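Glycerophosphoryl diester phosphodiesterase (Parabacteroides distasonis, PDB 3MZ2) probably hydrolyses glycerophosphodiesters, as a member of the glycerophosphodiester phosphodiesterase family built on a TIM barrel. Local coordinates at residues I205-G210 / R227-M232; M161-D166 / M181-V186. One frame throughout, in Å; residues are numbered along the deposited sequence. Where two conformers were deposited one is given.

How the interactions relate
Of the four strands involved, 160-164 comes first along the chain, which then runs through helix 167-176 and returns in strand 182-185, where interaction 2 closes the earlier of the two beta-alpha-beta loops. After helix 189-197 the chain enters strand 205-210, passes through helix 215-226, and closes the second loop at interaction 1 with strand 231-234. The two loops follow one another, neither nesting nor crossing. Strands 182-185 and 205-210 are neighbours, so the contacts join directly, about 9 Å between centres: Y208 N lies 2.9 Å from A184 O, and Y208 O 2.7 Å from V186 N, both probable hydrogen bonds. Together they tie four consecutive parallel strands of the barrel wall.

Interaction 1: residues I205-G210 / R227-M232; sequences IMAYVG and RGVMCM. With SO4 (sulfate ion), chain D.
M232 lies against M206 and Y208 on one face of a parallel strand pair, and in one of its two modelled conformers its chain runs outward as follows. CB sits 3.9 Å from M206 SE and also approaches the carbonyl O of A207. CG stands anti to the backbone N (chi1 -170°) and, with chi2 also extended, carries SE out to M206, whose SE and CE both lie near it. The bend at chi3 (92°) then swings the terminal CE to Y208, where it meets CD1 at 3.8 Å. M206 itself is folded at chi2 and chi3, which brings its selenium against CB and SE of M232. Between the backbones, A207 is held through both its N and its O: the N donates to M230 O at 2.9 Å, almost straight, and the O accepts M232 N. V209 N then bonds to M232 O at 2.9 Å. These bonds join the two strands of a right-handed beta-alpha-beta crossover in the TIM barrel, with helix 215-226 as the connection. L224 of that helix packs on A207, V209 and C231, on the other face of the sheet from M232. There A207 CB touches V229 CG1 at 3.7 Å, and V209 CG1 rests on CB and SG of C231. Before the strands pair fully, a water accepts from M230 N and lies within hydrogen-bonding distance of I205 O. G228, at positive phi, is the C-prime residue of the Schellman motif that ends the helix. Just before it, R227 reaches away from the strands to a sulfate, probably from the crystallisation liquor: R227 NH2 donates to sulfate O4 at 2.7 Å and R227 NH1 to sulfate O2, with the sulfur in the guanidinium plane. E196 forms a salt bridge with R227 NE.

Interaction 2: residues M161-D166 / M181-V186; sequences MITVHD and MFEAFV
I162, T163 and V164 pair in parallel with F182, E183 and A184, the strand axes 4.6 Å apart and 12° from parallel, and four backbone hydrogen bonds link the pair from M181 O to F185 N. I162 O, which accepts E183 N, also lies in the plane of the F182 ring, at its edge, 3.6 Å from CD1. F182 CD1 also meets V164 CG1 at 3.8 Å, while V164 CG2 rests on A184 CB; F173 of helix 167-176 packs on this face against I162, V164 and F182. Towards the barrel interior, T163 and E183 lie side by side. With OG1 beside the backbone N (chi1 -59°), T163 CG2 is left anti to that N and reaches F185 CE1 at 3.5 Å. Near the strand ends H165 and F185 form a T-shaped pair, planes at 70°: the imidazole edge brings CD2 3.4 Å above the centre of the phenyl ring. A water donates to both H165 O and F185 O, joining the two backbones past the last strand bond. In the conformer described, D166, the N-cap of helix 167-176, caps S169 N through OD1. The imidazole meets F185 through a C-H edge directed at the pi face, so this ring pairing is held by weak electrostatics and dispersion, without a hydrogen bond between the two side chains.

Interaction 1: residues I205-G210 / R227-M232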
loop_
_atom_site.group_PDB
_atom_site.type_symbol
_atom_site.label_atom_id
_atom_site.label_comp_id
_atom_site.label_asym_id
_atom_site.label_seq_id
_atom_site.Cartn_x
_atom_site.Cartn_y
_atom_site.Cartn_z
ATOM N N ILE A 205 11.196 10.716 -15.328
ATOM C CA ILE A 205 11.402 9.499 -14.585
ATOM C C ILE A 205 12.856 9.337 -14.081
ATOM O O ILE A 205 13.819 9.543 -14.821
ATOM C CB ILE A 205 10.964 8.285 -15.378
ATOM C CG1 ILE A 205 9.444 8.338 -15.514
ATOM C CG2 ILE A 205 11.406 6.985 -14.676
ATOM C CD1 ILE A 205 8.878 7.194 -16.316
HETATM N N MSE A 206 12.947 9.011 -12.785
HETATM C CA MSE A 206 14.122 8.355 -12.194
HETATM C C MSE A 206 13.617 6.982 -11.780
HETATM O O MSE A 206 12.496 6.884 -11.284
HETATM C CB MSE A 206 14.659 9.165 -11.001
HETATM C CG MSE A 206 15.892 8.558 -10.315
HETATM SE SE MSE A 206 15.327 7.317 -8.859
HETATM C CE MSE A 206 14.923 8.761 -7.591
ATOM N N ALA A 207 14.426 5.935 -11.986
ATOM C CA ALA A 207 13.925 4.581 -11.797
ATOM C C ALA A 207 14.479 3.852 -10.600
ATOM O O ALA A 207 15.694 3.777 -10.461
ATOM C CB ALA A 207 14.168 3.749 -13.068
ATOM N N TYR A 208 13.573 3.290 -9.811
ATOM C CA TYR A 208 13.888 2.371 -8.757
ATOM C C TYR A 208 13.889 0.981 -9.387
ATOM O O TYR A 208 12.865 0.567 -9.971
ATOM C CB TYR A 208 12.861 2.473 -7.623
ATOM C CG TYR A 208 13.016 1.367 -6.603
ATOM C CD1 TYR A 208 14.221 1.192 -5.933
ATOM C CD2 TYR A 208 12.008 0.465 -6.365
ATOM C CE1 TYR A 208 14.414 0.166 -5.041
ATOM C CE2 TYR A 208 12.178 -0.572 -5.426
ATOM C CZ TYR A 208 13.403 -0.693 -4.775
ATOM O OH TYR A 208 13.647 -1.713 -3.860
ATOM N N VAL A 209 15.055 0.320 -9.393
ATOM C CA VAL A 209 15.181 -0.981 -10.038
ATOM C C VAL A 209 15.264 -2.153 -9.053
ATOM O O VAL A 209 15.500 -3.267 -9.468
ATOM C CB VAL A 209 16.367 -1.040 -11.031
ATOM C CG1 VAL A 209 16.203 0.038 -12.209
ATOM C CG2 VAL A 209 17.749 -0.833 -10.315
ATOM N N GLY A 210 15.121 -1.891 -7.741
ATOM C CA GLY A 210 15.006 -2.995 -6.787
ATOM C C GLY A 210 16.081 -2.967 -5.721
ATOM O O GLY A 210 16.844 -1.983 -5.613
ATOM N N ARG A 227 17.598 5.319 -22.541
ATOM C CA ARG A 227 16.473 6.264 -22.491
ATOM C C ARG A 227 16.735 7.506 -21.643
ATOM O O ARG A 227 15.826 8.311 -21.433
ATOM C CB ARG A 227 15.230 5.540 -21.987
ATOM C CG ARG A 227 14.706 4.476 -22.933
ATOM C CD ARG A 227 13.915 3.384 -22.161
ATOM N NE ARG A 227 13.185 2.517 -23.071
ATOM C CZ ARG A 227 13.729 1.543 -23.788
ATOM N NH1 ARG A 227 15.030 1.279 -23.724
ATOM N NH2 ARG A 227 12.971 0.828 -24.618
ATOM N N GLY A 228 17.966 7.673 -21.157
ATOM C CA GLY A 228 18.320 8.840 -20.345
ATOM C C GLY A 228 17.934 8.783 -18.881
ATOM O O GLY A 228 17.909 9.810 -18.183
ATOM N N VAL A 229 17.648 7.570 -18.407
ATOM C CA VAL A 229 17.091 7.382 -17.073
ATOM C C VAL A 229 18.140 6.880 -16.065
ATOM O O VAL A 229 18.792 5.881 -16.320
ATOM C CB VAL A 229 15.896 6.425 -17.130
ATOM C CG1 VAL A 229 15.317 6.035 -15.744
ATOM C CG2 VAL A 229 14.790 7.067 -17.989
HETATM N N MSE A 230 18.289 7.584 -14.948
HETATM C CA MSE A 230 19.133 7.133 -13.842
HETATM C C MSE A 230 18.427 6.075 -13.020
HETATM O O MSE A 230 17.211 6.158 -12.842
HETATM C CB MSE A 230 19.493 8.284 -12.924
HETATM C CG MSE A 230 20.451 9.175 -13.634
HETATM SE SE MSE A 230 21.024 10.797 -12.777
HETATM C CE MSE A 230 22.394 10.084 -11.587
ATOM N N CYS A 231 19.217 5.139 -12.500
ATOM C CA CYS A 231 18.723 3.941 -11.823
ATOM C C CYS A 231 19.216 3.832 -10.369
ATOM O O CYS A 231 20.406 4.052 -10.057
ATOM C CB CYS A 231 19.112 2.688 -12.662
ATOM S SG CYS A 231 18.422 2.690 -14.312
HETATM N N MSE A 232 18.273 3.468 -9.530
HETATM C CA MSE A 232 18.484 3.448 -8.094
HETATM C C MSE A 232 18.283 2.048 -7.554
HETATM O O MSE A 232 17.264 1.411 -7.819
HETATM C CB MSE A 232 17.484 4.359 -7.413
HETATM C CG MSE A 232 17.790 4.586 -5.937
HETATM SE SE MSE A 232 16.544 5.862 -5.219
HETATM C CE MSE A 232 15.152 4.667 -4.563
HETATM S S SO4 D . 15.441 -1.872 -25.947
HETATM O O1 SO4 D . 15.392 -3.211 -25.355
HETATM O O2 SO4 D . 16.393 -0.998 -25.239
HETATM O O3 SO4 D . 15.886 -2.009 -27.337
HETATM O O4 SO4 D . 14.098 -1.301 -25.902
HETATM O O HOH W 1 16.498 9.654 -14.158
#

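Interaction 2: residues M161-D166 / M181-V186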
loop_
_atom_site.group_PDB
_atom_site.type_symbol
_atom_site.label_atom_id
_atom_site.label_comp_id
_atom_site.label_asym_id
_atom_site.label_seq_id
_atom_site.Cartn_x
_atom_site.Cartn_y
_atom_site.Cartn_z
HETATM N N MSE A 161 9.068 15.069 -5.439
HETATM C CA MSE A 161 8.814 14.033 -6.451
HETATM C C MSE A 161 7.805 13.044 -5.907
HETATM O O MSE A 161 7.638 12.948 -4.674
HETATM C CB MSE A 161 10.097 13.263 -6.821
HETATM C CG MSE A 161 11.076 14.125 -7.528
HETATM SE SE MSE A 161 12.869 13.349 -7.592
HETATM C CE MSE A 161 12.524 11.682 -8.570
ATOM N N ILE A 162 7.196 12.284 -6.803
ATOM C CA ILE A 162 6.150 11.310 -6.413
ATOM C C ILE A 162 6.606 9.902 -6.785
ATOM O O ILE A 162 7.008 9.670 -7.904
ATOM C CB ILE A 162 4.819 11.626 -7.124
ATOM C CG1 ILE A 162 4.387 13.076 -6.823
ATOM C CG2 ILE A 162 3.710 10.622 -6.676
ATOM C CD1 ILE A 162 3.333 13.647 -7.829
ATOM N N THR A 163 6.536 8.976 -5.830
ATOM C CA THR A 163 6.845 7.583 -6.091
ATOM C C THR A 163 5.616 6.953 -6.700
ATOM O O THR A 163 4.513 7.095 -6.169
ATOM C CB THR A 163 7.226 6.817 -4.806
ATOM O OG1 THR A 163 8.361 7.440 -4.228
ATOM C CG2 THR A 163 7.584 5.336 -5.174
ATOM N N VAL A 164 5.829 6.255 -7.820
ATOM C CA VAL A 164 4.752 5.556 -8.539
ATOM C C VAL A 164 5.200 4.141 -8.812
ATOM O O VAL A 164 6.408 3.901 -9.095
ATOM C CB VAL A 164 4.386 6.269 -9.872
ATOM C CG1 VAL A 164 3.719 7.654 -9.573
ATOM C CG2 VAL A 164 5.579 6.411 -10.819
ATOM N N HIS A 165 4.255 3.216 -8.658
ATOM C CA HIS A 165 4.570 1.804 -8.776
ATOM C C HIS A 165 4.348 1.235 -10.187
ATOM O O HIS A 165 4.810 0.146 -10.495
ATOM C CB HIS A 165 3.803 0.992 -7.743
ATOM C CG HIS A 165 4.161 1.313 -6.333
ATOM N ND1 HIS A 165 3.238 1.274 -5.306
ATOM C CD2 HIS A 165 5.323 1.733 -5.779
ATOM C CE1 HIS A 165 3.837 1.614 -4.175
ATOM N NE2 HIS A 165 5.103 1.890 -4.435
ATOM N N ASP A 166 3.636 1.950 -11.032
ATOM C CA ASP A 166 3.360 1.472 -12.389
ATOM C C ASP A 166 2.961 2.639 -13.271
ATOM O O ASP A 166 2.828 3.792 -12.807
ATOM C CB ASP A 166 2.290 0.345 -12.408
ATOM C CG ASP A 166 0.876 0.850 -12.149
ATOM O OD1 ASP A 166 0.721 1.990 -11.675
ATOM O OD2 ASP A 166 -0.082 0.087 -12.414
HETATM N N MSE A 181 7.715 15.271 -11.424
HETATM C CA MSE A 181 8.839 14.351 -11.609
HETATM C C MSE A 181 8.581 13.114 -10.772
HETATM O O MSE A 181 8.122 13.246 -9.638
HETATM C CB MSE A 181 10.117 15.043 -11.205
HETATM C CG MSE A 181 11.415 14.292 -11.258
HETATM SE SE MSE A 181 12.163 14.382 -13.060
HETATM C CE MSE A 181 12.957 12.621 -13.063
ATOM N N PHE A 182 8.933 11.938 -11.297
ATOM C CA PHE A 182 8.622 10.683 -10.653
ATOM C C PHE A 182 9.839 9.874 -10.231
ATOM O O PHE A 182 10.853 9.839 -10.967
ATOM C CB PHE A 182 7.785 9.828 -11.610
ATOM C CG PHE A 182 6.491 10.470 -11.965
ATOM C CD1 PHE A 182 5.509 10.626 -11.004
ATOM C CD2 PHE A 182 6.278 10.954 -13.237
ATOM C CE1 PHE A 182 4.320 11.257 -11.313
ATOM C CE2 PHE A 182 5.088 11.615 -13.573
ATOM C CZ PHE A 182 4.093 11.728 -12.636
ATOM N N GLU A 183 9.680 9.171 -9.101
ATOM C CA GLU A 183 10.481 7.966 -8.843
ATOM C C GLU A 183 9.569 6.787 -9.255
ATOM O O GLU A 183 8.546 6.572 -8.657
ATOM C CB GLU A 183 10.887 7.841 -7.372
ATOM C CG GLU A 183 11.613 6.524 -7.144
ATOM C CD GLU A 183 11.945 6.242 -5.719
ATOM O OE1 GLU A 183 12.661 7.078 -5.104
ATOM O OE2 GLU A 183 11.551 5.142 -5.275
ATOM N N ALA A 184 9.913 6.114 -10.327
ATOM C CA ALA A 184 9.096 5.025 -10.866
ATOM C C ALA A 184 9.717 3.669 -10.579
ATOM O O ALA A 184 10.891 3.488 -10.769
ATOM C CB ALA A 184 8.924 5.219 -12.390
ATOM N N PHE A 185 8.925 2.704 -10.098
ATOM C CA PHE A 185 9.376 1.331 -9.994
ATOM C C PHE A 185 9.543 0.753 -11.386
ATOM O O PHE A 185 8.574 0.676 -12.171
ATOM C CB PHE A 185 8.375 0.498 -9.189
ATOM C CG PHE A 185 8.484 0.663 -7.684
ATOM C CD1 PHE A 185 8.603 1.923 -7.132
ATOM C CD2 PHE A 185 8.394 -0.427 -6.837
ATOM C CE1 PHE A 185 8.759 2.091 -5.762
ATOM C CE2 PHE A 185 8.504 -0.259 -5.435
ATOM C CZ PHE A 185 8.677 1.015 -4.915
ATOM N N VAL A 186 10.755 0.328 -11.712
ATOM C CA VAL A 186 11.022 -0.217 -13.044
ATOM C C VAL A 186 11.938 -1.399 -12.878
ATOM O O VAL A 186 13.134 -1.280 -13.052
ATOM C CB VAL A 186 11.670 0.811 -14.060
ATOM C CG1 VAL A 186 11.482 0.266 -15.475
ATOM C CG2 VAL A 186 11.091 2.172 -13.950
HETATM O O HOH W 2 6.172 -1.480 -12.368
#